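PDB 1CXC: cytochrome c2 from Rhodobacter sphaeroides, which carries electrons in the periplasm through its heme c, serving as the donor to oxidized bacteriochlorophyll in photosynthesis. Local coordinates for residues 21-30 / 116-124; 72-83 / 103-114. All blocks are in the same frame, centred on the assembly; numbering follows the deposited sequence.

Both contacts use helix 107-120, contact 2 its first two turns and contact 1 its last turn and the tail beyond. Contact 2, with 800 Å² buried, lies nearer the centre, about the heme, with a polar rim: helix 73-81 packs on 107-114, and Phe-76, Tyr-79 and Leu-104 of the heme pocket belong to it. Contact 1 buries 330 Å² farther out, where a small hairpin leans on the end of helix 107-120 and the tail after it. Aromatic rings, a buried alanine and a histidine-carboxylate bond characterise contact 2; aliphatic tips and a surface salt bridge characterise contact 1. The two touch where Leu-117 CD1 meets Phe-76 CE1 at 4.0 Å.

Contact 1 (21-30 / 116-124)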
loop_
_atom_site.group_PDB
_atom_site.type_symbol
_atom_site.label_atom_id
_atom_site.label_comp_id
_atom_site.label_asym_id
_atom_site.label_seq_id
_atom_site.Cartn_x
_atom_site.Cartn_y
_atom_site.Cartn_z
ATOM N N ILE A 21 -0.725 10.542 0.672
ATOM C CA ILE A 21 0.492 10.433 1.478
ATOM C C ILE A 21 0.654 11.763 2.215
ATOM O O ILE A 21 0.861 12.796 1.570
ATOM C CB ILE A 21 1.777 10.151 0.642
ATOM C CG1 ILE A 21 1.666 8.869 -0.169
ATOM C CG2 ILE A 21 3.008 10.078 1.552
ATOM C CD1 ILE A 21 2.846 8.691 -1.149
ATOM N N VAL A 22 0.168 11.823 3.452
ATOM C CA VAL A 22 0.239 13.042 4.253
ATOM C C VAL A 22 1.177 12.782 5.423
ATOM O O VAL A 22 0.939 11.873 6.209
ATOM C CB VAL A 22 -1.173 13.380 4.768
ATOM C CG1 VAL A 22 -1.113 14.517 5.767
ATOM C CG2 VAL A 22 -2.090 13.732 3.604
ATOM N N ASP A 23 2.139 13.653 5.706
ATOM C CA ASP A 23 3.043 13.336 6.796
ATOM C C ASP A 23 2.553 13.717 8.178
ATOM O O ASP A 23 1.393 14.057 8.388
ATOM C CB ASP A 23 4.405 13.923 6.525
ATOM C CG ASP A 23 4.456 15.436 6.656
ATOM O OD1 ASP A 23 3.610 16.025 7.331
ATOM O OD2 ASP A 23 5.402 16.010 6.124
ATOM N N ASP A 24 3.364 13.428 9.191
ATOM C CA ASP A 24 2.938 13.687 10.544
ATOM C C ASP A 24 2.783 15.141 10.926
ATOM O O ASP A 24 2.149 15.425 11.939
ATOM C CB ASP A 24 3.885 12.991 11.489
ATOM C CG ASP A 24 3.791 11.478 11.353
ATOM O OD1 ASP A 24 2.737 11.000 10.939
ATOM O OD2 ASP A 24 4.764 10.782 11.655
ATOM N N SER A 25 3.041 16.071 10.009
ATOM C CA SER A 25 2.863 17.478 10.334
ATOM C C SER A 25 1.663 18.035 9.587
ATOM O O SER A 25 1.267 19.188 9.772
ATOM C CB SER A 25 4.114 18.266 9.978
ATOM O OG SER A 25 4.226 18.460 8.575
ATOM N N GLY A 26 0.974 17.159 8.857
ATOM C CA GLY A 26 -0.189 17.560 8.102
ATOM C C GLY A 26 0.143 18.000 6.685
ATOM O O GLY A 26 -0.747 18.368 5.925
ATOM N N THR A 27 1.371 17.800 6.217
ATOM C CA THR A 27 1.679 18.215 4.874
ATOM C C THR A 27 1.332 17.134 3.859
ATOM O O THR A 27 1.569 15.951 4.079
ATOM C CB THR A 27 3.162 18.518 4.774
ATOM O OG1 THR A 27 3.410 19.610 5.646
ATOM C CG2 THR A 27 3.581 18.831 3.349
ATOM N N THR A 28 0.677 17.516 2.765
ATOM C CA THR A 28 0.337 16.570 1.728
ATOM C C THR A 28 1.504 16.390 0.778
ATOM O O THR A 28 2.012 17.360 0.222
ATOM C CB THR A 28 -0.844 17.067 0.893
ATOM O OG1 THR A 28 -1.990 17.027 1.726
ATOM C CG2 THR A 28 -1.039 16.209 -0.338
ATOM N N ILE A 29 2.141 15.226 0.763
ATOM C CA ILE A 29 3.219 15.053 -0.180
ATOM C C ILE A 29 2.689 14.490 -1.504
ATOM O O ILE A 29 3.111 14.874 -2.591
ATOM C CB ILE A 29 4.414 14.254 0.434
ATOM C CG1 ILE A 29 4.613 12.926 -0.245
ATOM C CG2 ILE A 29 4.339 14.138 1.950
ATOM C CD1 ILE A 29 5.835 12.969 -1.171
ATOM N N ALA A 30 1.527 13.872 -1.479
ATOM C CA ALA A 30 0.949 13.368 -2.698
ATOM C C ALA A 30 -0.475 12.970 -2.452
ATOM O O ALA A 30 -0.849 12.628 -1.343
ATOM C CB ALA A 30 1.682 12.143 -3.196
ATOM N N TYR A 116 9.633 5.077 -4.902
ATOM C CA TYR A 116 9.149 6.418 -4.619
ATOM C C TYR A 116 8.720 6.504 -3.149
ATOM O O TYR A 116 9.104 7.407 -2.411
ATOM C CB TYR A 116 7.972 6.697 -5.569
ATOM C CG TYR A 116 7.122 7.913 -5.227
ATOM C CD1 TYR A 116 7.710 9.167 -5.168
ATOM C CD2 TYR A 116 5.779 7.757 -4.967
ATOM C CE1 TYR A 116 6.960 10.287 -4.842
ATOM C CE2 TYR A 116 5.024 8.862 -4.639
ATOM C CZ TYR A 116 5.617 10.119 -4.578
ATOM O OH TYR A 116 4.859 11.229 -4.229
ATOM N N LEU A 117 8.136 5.448 -2.613
ATOM C CA LEU A 117 7.708 5.447 -1.217
ATOM C C LEU A 117 8.898 5.388 -0.277
ATOM O O LEU A 117 8.839 5.873 0.841
ATOM C CB LEU A 117 6.782 4.267 -0.939
ATOM C CG LEU A 117 5.468 4.252 -1.692
ATOM C CD1 LEU A 117 4.755 2.938 -1.432
ATOM C CD2 LEU A 117 4.619 5.450 -1.305
ATOM N N GLN A 118 9.970 4.721 -0.672
ATOM C CA GLN A 118 11.153 4.690 0.151
ATOM C C GLN A 118 11.793 6.070 0.149
ATOM O O GLN A 118 12.704 6.347 0.930
ATOM C CB GLN A 118 12.131 3.659 -0.388
ATOM C CG GLN A 118 11.762 2.263 0.078
ATOM C CD GLN A 118 12.327 1.956 1.470
ATOM O OE1 GLN A 118 12.662 0.828 1.786
ATOM N NE2 GLN A 118 12.478 2.930 2.352
ATOM N N GLN A 119 11.427 6.940 -0.802
ATOM C CA GLN A 119 11.991 8.275 -0.807
ATOM C C GLN A 119 11.131 9.251 -0.051
ATOM O O GLN A 119 11.622 10.013 0.751
ATOM C CB GLN A 119 12.097 8.864 -2.205
ATOM C CG GLN A 119 13.000 8.086 -3.131
ATOM C CD GLN A 119 14.421 8.048 -2.631
ATOM O OE1 GLN A 119 14.974 9.052 -2.190
ATOM N NE2 GLN A 119 15.033 6.869 -2.637
ATOM N N VAL A 120 9.824 9.111 -0.067
ATOM C CA VAL A 120 9.021 10.107 0.598
ATOM C C VAL A 120 8.139 9.627 1.743
ATOM O O VAL A 120 7.445 10.438 2.364
ATOM C CB VAL A 120 8.089 10.789 -0.440
ATOM C CG1 VAL A 120 8.857 11.455 -1.559
ATOM C CG2 VAL A 120 7.094 9.791 -1.013
ATOM N N ALA A 121 7.877 8.334 1.859
ATOM C CA ALA A 121 6.921 7.904 2.870
ATOM C C ALA A 121 7.497 7.111 4.012
ATOM O O ALA A 121 6.808 6.283 4.585
ATOM C CB ALA A 121 5.866 7.036 2.198
ATOM N N VAL A 122 8.769 7.315 4.336
ATOM C CA VAL A 122 9.387 6.595 5.436
ATOM C C VAL A 122 9.283 7.423 6.697
ATOM O O VAL A 122 9.796 8.544 6.751
ATOM C CB VAL A 122 10.864 6.338 5.124
ATOM C CG1 VAL A 122 11.519 5.572 6.256
ATOM C CG2 VAL A 122 10.999 5.557 3.836
ATOM N N ARG A 123 8.729 6.846 7.763
ATOM C CA ARG A 123 8.585 7.587 9.000
ATOM C C ARG A 123 9.728 7.337 9.967
ATOM O O ARG A 123 10.425 6.326 9.885
ATOM C CB ARG A 123 7.273 7.241 9.695
ATOM C CG ARG A 123 7.162 7.817 11.102
ATOM C CD ARG A 123 5.703 8.088 11.445
ATOM N NE ARG A 123 4.915 6.941 11.071
ATOM C CZ ARG A 123 3.730 7.079 10.507
ATOM N NH1 ARG A 123 3.101 8.234 10.573
ATOM N NH2 ARG A 123 3.065 5.997 10.142
ATOM N N PRO A 124 10.173 8.417 10.606
ATOM C CA PRO A 124 11.137 8.309 11.691
ATOM C C PRO A 124 10.438 8.491 13.033
ATOM O O PRO A 124 9.802 9.538 13.228
ATOM C CB PRO A 124 12.119 9.428 11.441
ATOM C CG PRO A 124 11.499 10.380 10.451
ATOM C CD PRO A 124 10.247 9.707 9.925
ATOM O OXT PRO A 124 10.551 7.589 13.867
#
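Ile-21 reaches over helix 107-120 with CD1, which lies 3.7 Å from CD2 of Leu-117 and also nears CE2 of Tyr-116. With CG1 beside the backbone N (chi1 -58°), CD1 is sent to the last helical turn and CG2 is left to rest on CB of Ala-121, just after it. The long C-terminal helix of the cytochrome c fold is joined here to the hairpin that follows Cys-15, Cys-18 and His-19, the predicted heme-binding residues. Ile-29 comes in from the returning strand, and its CD1 sits among CB, CG1 and CG2 of Val-120, 3.2 Å from CB, tighter than usual van der Waals contact. The same CD1 approaches Tyr-116 OH, beside which CB of Ala-30 lies at 3.5 Å. Ile-29 and Ala-30 both face Ile-21, a classic beta bulge. Were Ile-29 cut back to an alanine, Val-120 would probably lose its close partner and a gap open beside the tyrosine hydroxyl. The hairpin's turn is pinned separately: Asp-23 OD1 accepts from Ser-25 N, making an Asx turn, and from Ser-25 OG and Thr-27 N. Asp-24 OD1 meets Arg-123 NH1 at 2.8 Å, at the guanidinium edge near its plane, although the hydrogen bond is weak. Tyr-41 touches both Ile-21 and Arg-123. Hydrocarbon packing thus holds the hairpin to the helix end, while an exposed ion pair ties its turn to the tail.

Contact 2 (72-83 / 103-114); sequences DEEHFVQYVQDP and KLKKEADAHNIW. With HEC (heme c), chain B.
Val-77 and Ala-110 meet where two helices of the cytochrome c fold, 73-81 and 107-114, pack at 133° with axes 9.2 Å apart. Ala-110 CB is the small bump; it fits between Val-77 and Val-80, 3.7 Å from Val-77 CB and also against Val-80 CG2. Trp-114 provides a broad shelf at the N-terminal end of helix 73-81. Glu-73 CB sits over the indole's five-membered ring, 3.6 Å from its centroid, a CH-pi contact, while Phe-76 leans obliquely on the six-membered ring, planes at 46°. The phenylalanine is itself wedged between Trp-114 CE3 on one face and Val-80 CG1 on the other. Its CG stands anti to the backbone N (chi1 173°), directing the ring inward, where CZ reaches CMB of the heme at 3.6 Å and also meets Ile-113 CG2. Beyond Val-80, Leu-104 runs alongside it, CD2 against CG2, and touches heme CBB with CD1. Polar links border this core. Val-80 O accepts from Leu-104 N at 2.9 Å, the extended Lys-103 runs past Gln-81 O to a weak salt bridge with Asp-82, and Asp-82 OD1 in turn caps Lys-85 N. At the opposite end His-111 ND1 donates in its ring plane to Glu-73 OE2 at 2.6 Å, on the anti side and tilted from the carboxylate plane, and a water bridges that same oxygen to His-111 O.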
loop_
_atom_site.group_PDB
_atom_site.type_symbol
_atom_site.label_atom_id
_atom_site.label_comp_id
_atom_site.label_asym_id
_atom_site.label_seq_id
_atom_site.Cartn_x
_atom_site.Cartn_y
_atom_site.Cartn_z
ATOM N N ASP A 72 7.100 -4.882 2.810
ATOM C CA ASP A 72 8.412 -4.725 2.229
ATOM C C ASP A 72 8.212 -4.731 0.712
ATOM O O ASP A 72 7.098 -4.993 0.249
ATOM C CB ASP A 72 9.414 -5.794 2.651
ATOM C CG ASP A 72 8.876 -7.202 2.632
ATOM O OD1 ASP A 72 7.948 -7.450 1.873
ATOM O OD2 ASP A 72 9.642 -8.088 3.013
ATOM N N GLU A 73 9.270 -4.642 -0.089
ATOM C CA GLU A 73 9.088 -4.593 -1.519
ATOM C C GLU A 73 8.540 -5.860 -2.114
ATOM O O GLU A 73 7.605 -5.838 -2.908
ATOM C CB GLU A 73 10.396 -4.275 -2.198
ATOM C CG GLU A 73 10.226 -4.081 -3.704
ATOM C CD GLU A 73 11.401 -3.404 -4.390
ATOM O OE1 GLU A 73 12.456 -3.269 -3.780
ATOM O OE2 GLU A 73 11.341 -3.248 -5.612
ATOM N N GLU A 74 8.969 -7.028 -1.671
ATOM C CA GLU A 74 8.433 -8.208 -2.321
ATOM C C GLU A 74 6.967 -8.432 -2.065
ATOM O O GLU A 74 6.249 -8.808 -2.994
ATOM C CB GLU A 74 9.163 -9.474 -1.877
ATOM N N HIS A 75 6.483 -8.155 -0.845
ATOM C CA HIS A 75 5.070 -8.370 -0.551
ATOM C C HIS A 75 4.229 -7.265 -1.172
ATOM O O HIS A 75 3.160 -7.527 -1.687
ATOM C CB HIS A 75 4.807 -8.420 0.956
ATOM C CG HIS A 75 5.361 -9.699 1.596
ATOM N ND1 HIS A 75 6.612 -9.826 1.986
ATOM C CD2 HIS A 75 4.783 -10.939 1.649
ATOM C CE1 HIS A 75 6.845 -11.079 2.288
ATOM N NE2 HIS A 75 5.732 -11.740 2.093
ATOM N N PHE A 76 4.764 -6.048 -1.214
ATOM C CA PHE A 76 4.057 -4.920 -1.789
ATOM C C PHE A 76 3.880 -5.152 -3.277
ATOM O O PHE A 76 2.774 -5.007 -3.776
ATOM C CB PHE A 76 4.894 -3.657 -1.567
ATOM C CG PHE A 76 4.365 -2.396 -2.272
ATOM C CD1 PHE A 76 3.415 -1.606 -1.647
ATOM C CD2 PHE A 76 4.841 -2.058 -3.557
ATOM C CE1 PHE A 76 2.934 -0.475 -2.314
ATOM C CE2 PHE A 76 4.356 -0.936 -4.207
ATOM C CZ PHE A 76 3.405 -0.152 -3.577
ATOM N N VAL A 77 4.877 -5.663 -4.007
ATOM C CA VAL A 77 4.624 -5.784 -5.431
ATOM C C VAL A 77 3.733 -6.941 -5.792
ATOM O O VAL A 77 2.914 -6.813 -6.694
ATOM C CB VAL A 77 5.867 -5.750 -6.355
ATOM C CG1 VAL A 77 7.091 -5.186 -5.682
ATOM C CG2 VAL A 77 6.095 -7.068 -7.051
ATOM N N GLN A 78 3.586 -7.915 -4.906
ATOM C CA GLN A 78 2.675 -8.993 -5.210
ATOM C C GLN A 78 1.280 -8.512 -4.876
ATOM O O GLN A 78 0.307 -8.776 -5.561
ATOM C CB GLN A 78 2.963 -10.199 -4.335
ATOM C CG GLN A 78 4.227 -10.954 -4.719
ATOM C CD GLN A 78 4.638 -11.942 -3.630
ATOM N N TYR A 79 1.142 -7.801 -3.775
ATOM C CA TYR A 79 -0.157 -7.335 -3.349
ATOM C C TYR A 79 -0.825 -6.374 -4.307
ATOM O O TYR A 79 -1.978 -6.571 -4.652
ATOM C CB TYR A 79 -0.031 -6.695 -1.982
ATOM C CG TYR A 79 -1.292 -5.972 -1.553
ATOM C CD1 TYR A 79 -2.392 -6.691 -1.161
ATOM C CD2 TYR A 79 -1.316 -4.585 -1.571
ATOM C CE1 TYR A 79 -3.536 -6.028 -0.794
ATOM C CE2 TYR A 79 -2.456 -3.921 -1.190
ATOM C CZ TYR A 79 -3.559 -4.644 -0.812
ATOM O OH TYR A 79 -4.717 -3.980 -0.436
ATOM N N VAL A 80 -0.148 -5.287 -4.711
ATOM C CA VAL A 80 -0.777 -4.320 -5.617
ATOM C C VAL A 80 -1.185 -4.936 -6.942
ATOM O O VAL A 80 -2.044 -4.381 -7.618
ATOM C CB VAL A 80 0.117 -3.086 -5.879
ATOM C CG1 VAL A 80 0.434 -2.388 -4.569
ATOM C CG2 VAL A 80 1.388 -3.450 -6.640
ATOM N N GLN A 81 -0.532 -6.013 -7.405
ATOM C CA GLN A 81 -0.920 -6.625 -8.659
ATOM C C GLN A 81 -2.229 -7.392 -8.575
ATOM O O GLN A 81 -2.909 -7.591 -9.567
ATOM C CB GLN A 81 0.189 -7.520 -9.153
ATOM C CG GLN A 81 1.381 -6.692 -9.600
ATOM C CD GLN A 81 2.484 -7.553 -10.196
ATOM O OE1 GLN A 81 2.353 -8.048 -11.311
ATOM N NE2 GLN A 81 3.574 -7.807 -9.459
ATOM N N ASP A 82 -2.569 -7.932 -7.419
ATOM C CA ASP A 82 -3.845 -8.617 -7.243
ATOM C C ASP A 82 -4.087 -8.757 -5.753
ATOM O O ASP A 82 -3.622 -9.707 -5.120
ATOM C CB ASP A 82 -3.858 -10.001 -7.883
ATOM C CG ASP A 82 -5.264 -10.595 -8.012
ATOM O OD1 ASP A 82 -6.077 -10.438 -7.087
ATOM O OD2 ASP A 82 -5.470 -11.391 -8.932
ATOM N N PRO A 83 -4.789 -7.810 -5.152
ATOM C CA PRO A 83 -4.897 -7.764 -3.714
ATOM C C PRO A 83 -5.666 -8.915 -3.092
ATOM O O PRO A 83 -5.198 -9.475 -2.110
ATOM C CB PRO A 83 -5.571 -6.438 -3.429
ATOM C CG PRO A 83 -5.394 -5.577 -4.663
ATOM C CD PRO A 83 -5.073 -6.518 -5.795
ATOM N N LYS A 103 -6.245 -3.139 -9.427
ATOM C CA LYS A 103 -5.099 -3.989 -9.676
ATOM C C LYS A 103 -4.112 -3.246 -10.579
ATOM O O LYS A 103 -4.461 -2.878 -11.710
ATOM C CB LYS A 103 -5.491 -5.260 -10.418
ATOM C CG LYS A 103 -6.351 -6.205 -9.607
ATOM C CD LYS A 103 -6.663 -7.419 -10.458
ATOM C CE LYS A 103 -7.547 -8.384 -9.697
ATOM N NZ LYS A 103 -7.822 -9.555 -10.512
ATOM N N LEU A 104 -2.836 -3.177 -10.177
ATOM C CA LEU A 104 -1.809 -2.528 -10.976
ATOM C C LEU A 104 -1.339 -3.554 -11.980
ATOM O O LEU A 104 -0.751 -4.550 -11.584
ATOM C CB LEU A 104 -0.651 -2.127 -10.074
ATOM C CG LEU A 104 0.399 -1.192 -10.646
ATOM C CD1 LEU A 104 -0.255 0.114 -11.049
ATOM C CD2 LEU A 104 1.504 -0.936 -9.634
ATOM N N LYS A 105 -1.463 -3.313 -13.293
ATOM C CA LYS A 105 -1.083 -4.356 -14.249
ATOM C C LYS A 105 0.390 -4.471 -14.524
ATOM O O LYS A 105 0.847 -5.563 -14.805
ATOM C CB LYS A 105 -1.757 -4.222 -15.617
ATOM C CG LYS A 105 -2.948 -3.274 -15.674
ATOM C CD LYS A 105 -4.175 -3.902 -15.026
ATOM N N LYS A 106 1.182 -3.436 -14.285
ATOM C CA LYS A 106 2.588 -3.538 -14.595
ATOM C C LYS A 106 3.487 -3.719 -13.375
ATOM O O LYS A 106 3.569 -2.853 -12.514
ATOM C CB LYS A 106 3.027 -2.297 -15.357
ATOM C CG LYS A 106 3.109 -2.514 -16.860
ATOM C CD LYS A 106 3.007 -1.191 -17.615
ATOM N N GLU A 107 4.329 -4.761 -13.410
ATOM C CA GLU A 107 5.277 -5.038 -12.341
ATOM C C GLU A 107 6.242 -3.887 -12.200
ATOM O O GLU A 107 6.750 -3.635 -11.118
ATOM C CB GLU A 107 6.095 -6.273 -12.679
ATOM C CG GLU A 107 7.041 -6.708 -11.568
ATOM C CD GLU A 107 7.278 -8.223 -11.548
ATOM O OE1 GLU A 107 6.404 -8.949 -11.051
ATOM O OE2 GLU A 107 8.191 -8.684 -12.239
ATOM N N ALA A 108 6.771 -3.409 -13.330
ATOM C CA ALA A 108 7.708 -2.299 -13.294
ATOM C C ALA A 108 7.127 -1.122 -12.543
ATOM O O ALA A 108 7.822 -0.429 -11.815
ATOM C CB ALA A 108 8.013 -1.849 -14.713
ATOM N N ASP A 109 5.862 -0.793 -12.773
ATOM C CA ASP A 109 5.272 0.315 -12.048
ATOM C C ASP A 109 5.234 0.007 -10.553
ATOM O O ASP A 109 5.429 0.888 -9.726
ATOM C CB ASP A 109 3.848 0.553 -12.520
ATOM C CG ASP A 109 3.758 1.337 -13.820
ATOM O OD1 ASP A 109 4.767 1.395 -14.509
ATOM O OD2 ASP A 109 2.638 1.487 -14.305
ATOM N N ALA A 110 4.998 -1.263 -10.169
ATOM C CA ALA A 110 4.966 -1.630 -8.757
ATOM C C ALA A 110 6.311 -1.401 -8.098
ATOM O O ALA A 110 6.368 -0.822 -7.011
ATOM C CB ALA A 110 4.657 -3.104 -8.615
ATOM N N HIS A 111 7.404 -1.776 -8.760
ATOM C CA HIS A 111 8.715 -1.534 -8.208
ATOM C C HIS A 111 9.031 -0.041 -8.180
ATOM O O HIS A 111 9.711 0.426 -7.286
ATOM C CB HIS A 111 9.767 -2.251 -9.040
ATOM C CG HIS A 111 9.781 -3.748 -8.826
ATOM N ND1 HIS A 111 10.208 -4.292 -7.701
ATOM C CD2 HIS A 111 9.397 -4.704 -9.710
ATOM C CE1 HIS A 111 10.072 -5.576 -7.859
ATOM N NE2 HIS A 111 9.607 -5.825 -9.064
ATOM N N ASN A 112 8.656 0.727 -9.218
ATOM C CA ASN A 112 8.929 2.167 -9.233
ATOM C C ASN A 112 8.201 2.889 -8.120
ATOM O O ASN A 112 8.728 3.804 -7.485
ATOM C CB ASN A 112 8.531 2.784 -10.568
ATOM C CG ASN A 112 9.389 2.294 -11.727
ATOM O OD1 ASN A 112 8.971 2.341 -12.900
ATOM N ND2 ASN A 112 10.590 1.764 -11.451
ATOM N N ILE A 113 6.951 2.531 -7.904
ATOM C CA ILE A 113 6.171 3.128 -6.848
ATOM C C ILE A 113 6.765 2.767 -5.487
ATOM O O ILE A 113 6.907 3.633 -4.627
ATOM C CB ILE A 113 4.712 2.658 -6.957
ATOM C CG1 ILE A 113 4.001 3.313 -8.142
ATOM C CG2 ILE A 113 3.980 2.961 -5.655
ATOM C CD1 ILE A 113 2.589 2.763 -8.372
ATOM N N TRP A 114 7.331 1.562 -5.323
ATOM C CA TRP A 114 7.938 1.239 -4.039
ATOM C C TRP A 114 9.179 2.103 -3.833
ATOM O O TRP A 114 9.438 2.602 -2.738
ATOM C CB TRP A 114 8.327 -0.245 -3.977
ATOM C CG TRP A 114 8.920 -0.610 -2.596
ATOM C CD1 TRP A 114 10.265 -0.815 -2.434
ATOM C CD2 TRP A 114 8.233 -0.697 -1.415
ATOM N NE1 TRP A 114 10.443 -1.059 -1.139
ATOM C CE2 TRP A 114 9.254 -0.976 -0.498
ATOM C CE3 TRP A 114 6.924 -0.565 -0.997
ATOM C CZ2 TRP A 114 8.970 -1.115 0.859
ATOM C CZ3 TRP A 114 6.641 -0.716 0.357
ATOM C CH2 TRP A 114 7.650 -0.990 1.277
HETATM FE FE HEC B . -4.741 0.645 -2.075
HETATM C CHA HEC B . -4.894 -0.748 1.004
HETATM C CHB HEC B . -1.340 0.468 -2.012
HETATM C CHC HEC B . -4.611 1.888 -5.267
HETATM C CHD HEC B . -8.128 1.129 -2.051
HETATM N NA HEC B . -3.394 -0.034 -0.799
HETATM C C1A HEC B . -3.637 -0.600 0.442
HETATM C C2A HEC B . -2.396 -1.008 1.078
HETATM C C3A HEC B . -1.395 -0.695 0.223
HETATM C C4A HEC B . -2.023 -0.060 -0.923
HETATM C CMA HEC B . 0.073 -1.054 0.405
HETATM C CAA HEC B . -2.223 -1.588 2.474
HETATM C CBA HEC B . -1.799 -0.501 3.448
HETATM C CGA HEC B . -1.936 -0.841 4.924
HETATM O O1A HEC B . -2.340 0.022 5.676
HETATM O O2A HEC B . -1.823 -2.013 5.266
HETATM N NB HEC B . -3.302 1.061 -3.357
HETATM C C1B HEC B . -1.934 1.004 -3.135
HETATM C C2B HEC B . -1.196 1.503 -4.284
HETATM C C3B HEC B . -2.105 1.837 -5.252
HETATM C C4B HEC B . -3.410 1.571 -4.656
HETATM C CMB HEC B . 0.330 1.618 -4.378
HETATM C CAB HEC B . -1.818 2.272 -6.578
HETATM C CBB HEC B . -1.122 1.419 -7.553
HETATM N NC HEC B . -6.084 1.311 -3.381
HETATM C C1C HEC B . -5.850 1.777 -4.672
HETATM C C2C HEC B . -7.073 2.269 -5.274
HETATM C C3C HEC B . -8.060 2.057 -4.374
HETATM C C4C HEC B . -7.439 1.478 -3.199
HETATM C CMC HEC B . -7.174 3.072 -6.563
HETATM C CAC HEC B . -9.407 2.377 -4.518
HETATM C CBC HEC B . -10.221 1.882 -5.618
HETATM N ND HEC B . -6.181 0.291 -0.803
HETATM C C1D HEC B . -7.542 0.560 -0.932
HETATM C C2D HEC B . -8.283 0.076 0.213
HETATM C C3D HEC B . -7.391 -0.513 1.039
HETATM C C4D HEC B . -6.088 -0.351 0.422
HETATM C CMD HEC B . -9.792 0.168 0.431
HETATM C CAD HEC B . -7.727 -1.433 2.204
HETATM C CBD HEC B . -7.557 -2.901 1.816
HETATM C CGD HEC B . -8.350 -3.890 2.682
HETATM O O1D HEC B . -8.467 -5.041 2.287
HETATM O O2D HEC B . -8.531 -3.622 3.857
HETATM O O HOH W 1 12.144 -0.692 -6.266
#